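Sulfhydryl oxidase 1 (Homo sapiens, PDB 3LLK) catalyses the oxidation of thiols to disulfides with FAD as cofactor, passing the electrons to molecular oxygen as flavin-dependent sulfhydryl oxidases do. Local coordinates at residues A[109-112]-A[113-117]; A[12-16]-A[17-21]. One frame throughout, in Å; residues are numbered along the deposited sequence.

In the fold
Interaction 2 comes first along the chain, at the start of helix 16-30; interaction 1 lies in the loop that runs into helix 118-134. Their centres are 15 Å apart and their nearest atoms about 5 Å, so they do not touch. One link between them is the chain just ahead of residues 109-112: the carboxylate of Asp18, from interaction 2, accepts hydrogen bonds from the backbone N of Ile106 and of Gly107, while the guanidinium of Arg116, from interaction 1, has Gly107 O as a weak partner. The relation to FAD differs. Arg116 bonds a phosphate oxygen directly, at 2.5 Å from its NE to O2P, whereas in interaction 2 the side chain of Ile14 lies about 6 Å from the cofactor.

Interaction 1: residues A[109-112]-A[113-117]; sequences QGSE and PHFRG. With FAD (flavin-adenine dinucleotide), chain D.
Glu112 to Phe115 form a type I beta turn closed by the hydrogen bond from Phe115 N to Glu112 O (2.8 Å), and beyond it the two arms run close enough for the CA of Gly110 to meet Phe115 O in a CH...O contact. A water accepts from Gly110 N and donates to Phe115 O (2.7 Å), a second tie between the arms. Alongside the His114 and Phe115 side chains, the Glu112 carboxylate stands almost perpendicular to both rings: OE1 approaches the edge of the His114 imidazole, 3.1 Å from its CE1, while OE2 lies 3.5 Å from CE1 of Phe115. The NE2 of His114 sits off-centre over one face of the phenyl ring. Ser111 OG also touches this ring, though its hydrogen bond goes to Asp210. Arg116 bends at CG-CD (chi3 76°), which turns its guanidinium back to the first arm; NH1 gives Gln109 O a bond of 3.0 Å, in the guanidinium plane but from above the carbonyl plane. NE meanwhile donates to FAD O2P at 2.5 Å, and Phe213 adds a cation-pi contact. Together the two bonds hold the guanidinium's orientation, its charge probably offsetting the phosphate's: a type I turn before helix 118-134, carrying an FAD-pocket arginine to a phosphate oxygen.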
ATOM      1  N   GLN A 109      -6.068  11.663  -6.374  1.00 26.96           N
ATOM      2  CA  GLN A 109      -7.128  12.098  -7.277  1.00 29.39           C
ATOM      3  C   GLN A 109      -6.649  12.178  -8.729  1.00 29.52           C
ATOM      4  O   GLN A 109      -5.754  12.947  -9.041  1.00 29.06           O
ATOM      5  CB  GLN A 109      -7.620  13.476  -6.816  1.00 33.56           C
ATOM      6  CG  GLN A 109      -8.653  14.133  -7.707  1.00 37.35           C
ATOM      7  CD  GLN A 109      -9.958  13.389  -7.712  1.00 41.00           C
ATOM      8  OE1 GLN A 109     -10.096  12.360  -8.375  1.00 42.46           O
ATOM      9  NE2 GLN A 109     -10.932  13.895  -6.953  1.00 43.80           N
ATOM     10  N   GLY A 110      -7.237  11.382  -9.615  1.00 30.70           N
ATOM     11  CA  GLY A 110      -6.834  11.441 -11.012  1.00 33.82           C
ATOM     12  C   GLY A 110      -7.495  12.628 -11.704  1.00 35.61           C
ATOM     13  O   GLY A 110      -8.567  13.057 -11.278  1.00 34.23           O
ATOM     14  N   SER A 111      -6.866  13.172 -12.748  1.00 37.14           N
ATOM     15  CA  SER A 111      -7.450  14.305 -13.476  1.00 39.26           C
ATOM     16  C   SER A 111      -8.702  13.814 -14.204  1.00 41.49           C
ATOM     17  O   SER A 111      -9.519  14.601 -14.674  1.00 43.20           O
ATOM     18  CB  SER A 111      -6.446  14.896 -14.477  1.00 38.67           C
ATOM     19  OG  SER A 111      -6.068  13.958 -15.474  1.00 36.77           O
ATOM     20  N   GLU A 112      -8.821  12.495 -14.298  1.00 43.60           N
ATOM     21  CA  GLU A 112      -9.964  11.828 -14.906  1.00 43.36           C
ATOM     22  C   GLU A 112     -10.198  10.561 -14.080  1.00 43.59           C
ATOM     23  O   GLU A 112      -9.250   9.949 -13.585  1.00 40.93           O
ATOM     24  CB  GLU A 112      -9.690  11.463 -16.366  1.00 45.26           C
ATOM     25  CG  GLU A 112      -9.694  12.645 -17.320  1.00 48.80           C
ATOM     26  CD  GLU A 112      -9.592  12.220 -18.777  1.00 50.60           C
ATOM     27  OE1 GLU A 112     -10.559  11.617 -19.301  1.00 50.67           O
ATOM     28  OE2 GLU A 112      -8.540  12.489 -19.398  1.00 52.37           O
ATOM     29  N   PRO A 113     -11.467  10.159 -13.920  1.00 42.95           N
ATOM     30  CA  PRO A 113     -11.866   8.974 -13.155  1.00 41.19           C
ATOM     31  C   PRO A 113     -11.038   7.708 -13.373  1.00 40.80           C
ATOM     32  O   PRO A 113     -10.740   6.991 -12.416  1.00 42.12           O
ATOM     33  CB  PRO A 113     -13.327   8.790 -13.559  1.00 43.07           C
ATOM     34  CG  PRO A 113     -13.790  10.218 -13.720  1.00 43.09           C
ATOM     35  CD  PRO A 113     -12.647  10.825 -14.506  1.00 43.16           C
ATOM     36  N   HIS A 114     -10.670   7.423 -14.617  1.00 37.11           N
ATOM     37  CA  HIS A 114      -9.893   6.223 -14.895  1.00 36.75           C
ATOM     38  C   HIS A 114      -8.400   6.345 -14.551  1.00 35.16           C
ATOM     39  O   HIS A 114      -7.675   5.353 -14.582  1.00 36.60           O
ATOM     40  CB  HIS A 114     -10.058   5.806 -16.363  1.00 36.37           C
ATOM     41  CG  HIS A 114      -9.725   6.884 -17.345  1.00 35.73           C
ATOM     42  ND1 HIS A 114     -10.612   7.881 -17.687  1.00 36.79           N
ATOM     43  CD2 HIS A 114      -8.592   7.134 -18.044  1.00 35.94           C
ATOM     44  CE1 HIS A 114     -10.041   8.698 -18.555  1.00 36.62           C
ATOM     45  NE2 HIS A 114      -8.815   8.267 -18.789  1.00 36.05           N
ATOM     46  N   PHE A 115      -7.944   7.551 -14.230  1.00 32.60           N
ATOM     47  CA  PHE A 115      -6.537   7.760 -13.879  1.00 30.11           C
ATOM     48  C   PHE A 115      -6.336   7.662 -12.370  1.00 28.65           C
ATOM     49  O   PHE A 115      -7.227   8.005 -11.585  1.00 25.32           O
ATOM     50  CB  PHE A 115      -6.046   9.145 -14.323  1.00 30.57           C
ATOM     51  CG  PHE A 115      -5.848   9.292 -15.807  1.00 32.80           C
ATOM     52  CD1 PHE A 115      -6.223  10.470 -16.451  1.00 34.17           C
ATOM     53  CD2 PHE A 115      -5.269   8.273 -16.560  1.00 32.95           C
ATOM     54  CE1 PHE A 115      -6.025  10.633 -17.825  1.00 35.12           C
ATOM     55  CE2 PHE A 115      -5.067   8.426 -17.930  1.00 33.93           C
ATOM     56  CZ  PHE A 115      -5.446   9.607 -18.563  1.00 34.62           C
ATOM     57  N   ARG A 116      -5.159   7.185 -11.979  1.00 25.24           N
ATOM     58  CA  ARG A 116      -4.792   7.083 -10.579  1.00 23.85           C
ATOM     59  C   ARG A 116      -5.846   6.389  -9.723  1.00 22.96           C
ATOM     60  O   ARG A 116      -6.297   5.292 -10.039  1.00 23.18           O
ATOM     61  CB  ARG A 116      -4.512   8.499 -10.060  1.00 24.24           C
ATOM     62  CG  ARG A 116      -3.628   9.313 -11.020  1.00 23.58           C
ATOM     63  CD  ARG A 116      -3.231  10.666 -10.455  1.00 25.69           C
ATOM     64  NE  ARG A 116      -2.176  10.540  -9.450  1.00 26.94           N
ATOM     65  CZ  ARG A 116      -2.105  11.260  -8.336  1.00 28.61           C
ATOM     66  NH1 ARG A 116      -3.036  12.172  -8.075  1.00 28.26           N
ATOM     67  NH2 ARG A 116      -1.105  11.067  -7.479  1.00 25.89           N
ATOM     68  N   GLY A 117      -6.224   7.018  -8.618  1.00 20.94           N
ATOM     69  CA  GLY A 117      -7.223   6.410  -7.761  1.00 22.19           C
ATOM     70  C   GLY A 117      -6.699   5.308  -6.855  1.00 21.39           C
ATOM     71  O   GLY A 117      -5.631   5.429  -6.263  1.00 21.53           O
TER
HETATM   72  PA  FAD D 550       1.546   5.984  -8.234  1.00 31.41           P
HETATM   73  O1A FAD D 550       0.279   5.263  -7.929  1.00 29.19           O
HETATM   74  O2A FAD D 550       2.672   5.367  -8.985  1.00 31.66           O
HETATM   75  O5B FAD D 550       2.163   6.589  -6.925  1.00 31.46           O
HETATM   76  C5B FAD D 550       1.448   6.885  -5.724  1.00 27.32           C
HETATM   77  C4B FAD D 550       2.235   8.040  -5.162  1.00 27.49           C
HETATM   78  O4B FAD D 550       3.261   7.427  -4.334  1.00 24.24           O
HETATM   79  C3B FAD D 550       2.779   9.280  -5.906  1.00 26.44           C
HETATM   80  O3B FAD D 550       1.836  10.319  -6.164  1.00 29.86           O
HETATM   81  C2B FAD D 550       3.921   9.604  -5.053  1.00 27.18           C
HETATM   82  O2B FAD D 550       3.649  10.461  -3.987  1.00 30.86           O
HETATM   83  C1B FAD D 550       4.411   8.268  -4.474  1.00 25.77           C
HETATM   84  N9A FAD D 550       5.449   7.546  -5.139  1.00 23.45           N
HETATM   85  C8A FAD D 550       5.870   7.490  -6.494  1.00 22.50           C
HETATM   86  N7A FAD D 550       6.893   6.742  -6.746  1.00 22.75           N
HETATM   87  C5A FAD D 550       7.211   6.256  -5.485  1.00 23.05           C
HETATM   88  C6A FAD D 550       8.269   5.417  -5.085  1.00 23.17           C
HETATM   89  N6A FAD D 550       9.201   4.952  -5.928  1.00 22.28           N
HETATM   90  N1A FAD D 550       8.414   5.076  -3.754  1.00 25.55           N
HETATM   91  C2A FAD D 550       7.614   5.572  -2.771  1.00 26.47           C
HETATM   92  N3A FAD D 550       6.559   6.411  -3.159  1.00 24.86           N
HETATM   93  C4A FAD D 550       6.406   6.720  -4.547  1.00 23.28           C
HETATM   94  N1  FAD D 550      -0.174  -0.006 -13.978  1.00 70.69           N
HETATM   95  C2  FAD D 550       0.014  -0.317 -15.308  1.00 71.00           C
HETATM   96  O2  FAD D 550      -0.580   0.393 -16.136  1.00 71.23           O
HETATM   97  N3  FAD D 550       0.883  -1.392 -15.449  1.00 70.53           N
HETATM   98  C4  FAD D 550       1.537  -2.134 -14.435  1.00 70.71           C
HETATM   99  O4  FAD D 550       2.274  -3.129 -14.744  1.00 70.86           O
HETATM  100  C4X FAD D 550       1.280  -1.743 -13.137  1.00 70.51           C
HETATM  101  N5  FAD D 550       1.805  -2.492 -12.035  1.00 69.87           N
HETATM  102  C5X FAD D 550       1.493  -2.225 -10.675  1.00 70.31           C
HETATM  103  C6  FAD D 550       1.980  -3.107  -9.692  1.00 70.47           C
HETATM  104  C7  FAD D 550       1.683  -2.818  -8.330  1.00 70.48           C
HETATM  105  C7M FAD D 550       2.243  -3.820  -7.319  1.00 71.00           C
HETATM  106  C8  FAD D 550       0.917  -1.671  -7.962  1.00 69.25           C
HETATM  107  C8M FAD D 550       0.529  -1.176  -6.583  1.00 68.96           C
HETATM  108  C9  FAD D 550       0.423  -0.841  -8.967  1.00 69.41           C
HETATM  109  C9A FAD D 550       0.621  -1.068 -10.355  1.00 69.59           C
HETATM  110  N10 FAD D 550       0.218  -0.328 -11.580  1.00 68.94           N
HETATM  111  C10 FAD D 550       0.398  -0.642 -12.901  1.00 69.87           C
HETATM  112  C1' FAD D 550      -0.352   0.962 -11.349  1.00 66.52           C
HETATM  113  C2' FAD D 550       0.559   2.150 -11.291  1.00 64.01           C
HETATM  114  O2' FAD D 550       1.799   1.811 -10.621  1.00 60.22           O
HETATM  115  C3' FAD D 550       0.043   3.408 -10.662  1.00 62.75           C
HETATM  116  O3' FAD D 550      -0.432   3.135  -9.350  1.00 59.98           O
HETATM  117  C4' FAD D 550      -0.948   4.284 -11.409  1.00 61.99           C
HETATM  118  O4' FAD D 550      -0.592   4.382 -12.820  1.00 63.31           O
HETATM  119  C5' FAD D 550      -1.260   5.607 -10.855  1.00 58.69           C
HETATM  120  O5' FAD D 550      -0.059   6.380 -10.930  1.00 53.40           O
HETATM  121  P   FAD D 550       0.205   7.695 -10.149  1.00 51.79           P
HETATM  122  O1P FAD D 550       0.921   8.518 -11.125  1.00 54.35           O
HETATM  123  O2P FAD D 550      -1.032   8.302  -9.592  1.00 51.54           O
HETATM  124  O3P FAD D 550       1.179   7.383  -8.905  1.00 41.96           O
HETATM  125  O   HOH W   1      -8.680   8.821  -9.442  1.00 30.59           O

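Interaction 2: residues A[12-16]-A[17-21]; sequences SKIYM and ADLES
A strand-to-helix junction brings Tyr15 and Asp18 together at the N-terminus of helix 16-30, with Tyr15 as the N-cap residue. Its carbonyl O receives two weak hydrogen bonds, from Asp18 N (3.0 Å) and Leu19 N (3.4 Å). The next bond, Glu20 N to Met16 O, is stronger and nearly straight (172°). The Asp18 carboxylate reaches back beside Tyr15: OD2 lies 3.3 Å from Tyr15 CB, and the ring and carboxylate planes are 82° apart. A water accepts from Tyr15 N and donates to Asp18 OD2 (2.8 Å), so that side chain and backbone are joined across the cap. OD2 also takes Gly107 N and OD1 takes Ile106 N, which satisfies this buried acid. On the apolar side, Ile14 CG2 packs against Leu19 CD1 at 3.8 Å. Met16 holds its CG opposite the backbone N (chi1 -169°), which places that methylene 3.8 Å from Glu20 OE2. The same OE2 forms a salt bridge with Arg59, so an alanine in place of Glu20 would probably leave that guanidinium without its charged mate and take away the group packed against the Met16 CG. Strand 14-15 pairs in parallel with strand 255-256, where Ile255 meets both Met16 and Leu19, while the loop at Ile106 touches Tyr15 and Ala17.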
ATOM      1  N   SER A  12       3.841  16.640  -1.063  1.00 37.18           N
ATOM      2  CA  SER A  12       4.774  16.249  -0.010  1.00 36.37           C
ATOM      3  C   SER A  12       4.065  15.655   1.198  1.00 35.08           C
ATOM      4  O   SER A  12       4.709  15.211   2.141  1.00 37.41           O
ATOM      5  CB  SER A  12       5.595  17.455   0.446  1.00 34.47           C
ATOM      6  OG  SER A  12       4.798  18.332   1.226  1.00 32.65           O
ATOM      7  N   LYS A  13       2.739  15.649   1.173  1.00 34.20           N
ATOM      8  CA  LYS A  13       1.978  15.127   2.300  1.00 34.72           C
ATOM      9  C   LYS A  13       1.281  13.807   1.994  1.00 32.71           C
ATOM     10  O   LYS A  13       1.300  13.315   0.871  1.00 33.08           O
ATOM     11  CB  LYS A  13       0.925  16.152   2.747  1.00 36.25           C
ATOM     12  CG  LYS A  13       1.485  17.526   3.118  1.00 38.10           C
ATOM     13  CD  LYS A  13       2.468  17.444   4.275  1.00 41.79           C
ATOM     14  CE  LYS A  13       3.138  18.794   4.507  1.00 45.56           C
ATOM     15  NZ  LYS A  13       4.307  18.711   5.434  1.00 48.49           N
ATOM     16  N   ILE A  14       0.678  13.244   3.029  1.00 31.85           N
ATOM     17  CA  ILE A  14      -0.073  12.007   2.928  1.00 30.61           C
ATOM     18  C   ILE A  14      -1.439  12.407   3.459  1.00 30.67           C
ATOM     19  O   ILE A  14      -1.523  13.069   4.491  1.00 30.64           O
ATOM     20  CB  ILE A  14       0.511  10.907   3.850  1.00 30.69           C
ATOM     21  CG1 ILE A  14       1.977  10.642   3.499  1.00 29.59           C
ATOM     22  CG2 ILE A  14      -0.325   9.644   3.750  1.00 31.05           C
ATOM     23  CD1 ILE A  14       2.234  10.382   2.042  1.00 32.49           C
ATOM     24  N   TYR A  15      -2.502  12.036   2.756  1.00 27.87           N
ATOM     25  CA  TYR A  15      -3.845  12.369   3.210  1.00 28.03           C
ATOM     26  C   TYR A  15      -4.506  11.142   3.806  1.00 27.54           C
ATOM     27  O   TYR A  15      -4.557  10.084   3.177  1.00 26.77           O
ATOM     28  CB  TYR A  15      -4.675  12.919   2.047  1.00 30.61           C
ATOM     29  CG  TYR A  15      -4.204  14.285   1.614  1.00 33.34           C
ATOM     30  CD1 TYR A  15      -4.647  15.439   2.271  1.00 34.06           C
ATOM     31  CD2 TYR A  15      -3.250  14.423   0.607  1.00 33.18           C
ATOM     32  CE1 TYR A  15      -4.145  16.695   1.935  1.00 33.87           C
ATOM     33  CE2 TYR A  15      -2.742  15.670   0.268  1.00 34.46           C
ATOM     34  CZ  TYR A  15      -3.192  16.797   0.933  1.00 34.69           C
ATOM     35  OH  TYR A  15      -2.680  18.022   0.597  1.00 35.37           O
ATOM     36  N   MET A  16      -5.003  11.279   5.028  1.00 25.03           N
ATOM     37  CA  MET A  16      -5.639  10.154   5.691  1.00 25.02           C
ATOM     38  C   MET A  16      -6.787   9.615   4.835  1.00 24.72           C
ATOM     39  O   MET A  16      -7.080   8.418   4.862  1.00 23.03           O
ATOM     40  CB  MET A  16      -6.158  10.566   7.075  1.00 22.50           C
ATOM     41  CG  MET A  16      -6.598   9.380   7.938  1.00 26.27           C
ATOM     42  SD  MET A  16      -5.229   8.233   8.382  1.00 28.57           S
ATOM     43  CE  MET A  16      -4.664   8.960   9.903  1.00 25.59           C
ATOM     44  N   ALA A  17      -7.421  10.502   4.068  1.00 23.56           N
ATOM     45  CA  ALA A  17      -8.534  10.112   3.210  1.00 23.09           C
ATOM     46  C   ALA A  17      -8.104   9.066   2.177  1.00 22.30           C
ATOM     47  O   ALA A  17      -8.857   8.135   1.888  1.00 22.98           O
ATOM     48  CB  ALA A  17      -9.120  11.346   2.499  1.00 26.36           C
ATOM     49  N   ASP A  18      -6.909   9.223   1.610  1.00 21.98           N
ATOM     50  CA  ASP A  18      -6.427   8.257   0.629  1.00 22.93           C
ATOM     51  C   ASP A  18      -6.202   6.905   1.309  1.00 21.90           C
ATOM     52  O   ASP A  18      -6.552   5.863   0.758  1.00 23.45           O
ATOM     53  CB  ASP A  18      -5.115   8.721  -0.029  1.00 24.38           C
ATOM     54  CG  ASP A  18      -5.283   9.971  -0.893  1.00 27.86           C
ATOM     55  OD1 ASP A  18      -6.109   9.962  -1.843  1.00 26.06           O
ATOM     56  OD2 ASP A  18      -4.568  10.963  -0.624  1.00 27.11           O
ATOM     57  N   LEU A  19      -5.635   6.922   2.513  1.00 21.09           N
ATOM     58  CA  LEU A  19      -5.362   5.680   3.224  1.00 22.58           C
ATOM     59  C   LEU A  19      -6.636   4.938   3.638  1.00 22.42           C
ATOM     60  O   LEU A  19      -6.740   3.727   3.440  1.00 22.45           O
ATOM     61  CB  LEU A  19      -4.475   5.950   4.453  1.00 20.19           C
ATOM     62  CG  LEU A  19      -3.072   6.506   4.153  1.00 22.21           C
ATOM     63  CD1 LEU A  19      -2.391   6.954   5.449  1.00 20.50           C
ATOM     64  CD2 LEU A  19      -2.234   5.436   3.456  1.00 19.30           C
ATOM     65  N   GLU A  20      -7.599   5.653   4.215  1.00 21.26           N
ATOM     66  CA  GLU A  20      -8.847   5.020   4.631  1.00 23.25           C
ATOM     67  C   GLU A  20      -9.670   4.542   3.425  1.00 22.00           C
ATOM     68  O   GLU A  20     -10.365   3.528   3.506  1.00 22.26           O
ATOM     69  CB  GLU A  20      -9.680   5.980   5.489  1.00 23.30           C
ATOM     70  CG  GLU A  20      -8.942   6.461   6.735  1.00 24.84           C
ATOM     71  CD  GLU A  20      -9.831   7.218   7.712  1.00 26.01           C
ATOM     72  OE1 GLU A  20     -10.785   7.898   7.270  1.00 29.45           O
ATOM     73  OE2 GLU A  20      -9.560   7.148   8.926  1.00 26.66           O
ATOM     74  N   SER A  21      -9.591   5.267   2.315  1.00 21.82           N
ATOM     75  CA  SER A  21     -10.313   4.870   1.112  1.00 22.85           C
ATOM     76  C   SER A  21      -9.702   3.582   0.577  1.00 21.80           C
ATOM     77  O   SER A  21     -10.417   2.706   0.087  1.00 22.68           O
ATOM     78  CB  SER A  21     -10.246   5.964   0.039  1.00 23.84           C
ATOM     79  OG  SER A  21     -11.051   7.079   0.388  1.00 22.94           O
TER
HETATM   80  O   HOH W   2      -2.036  10.628   0.405  1.00 25.95           O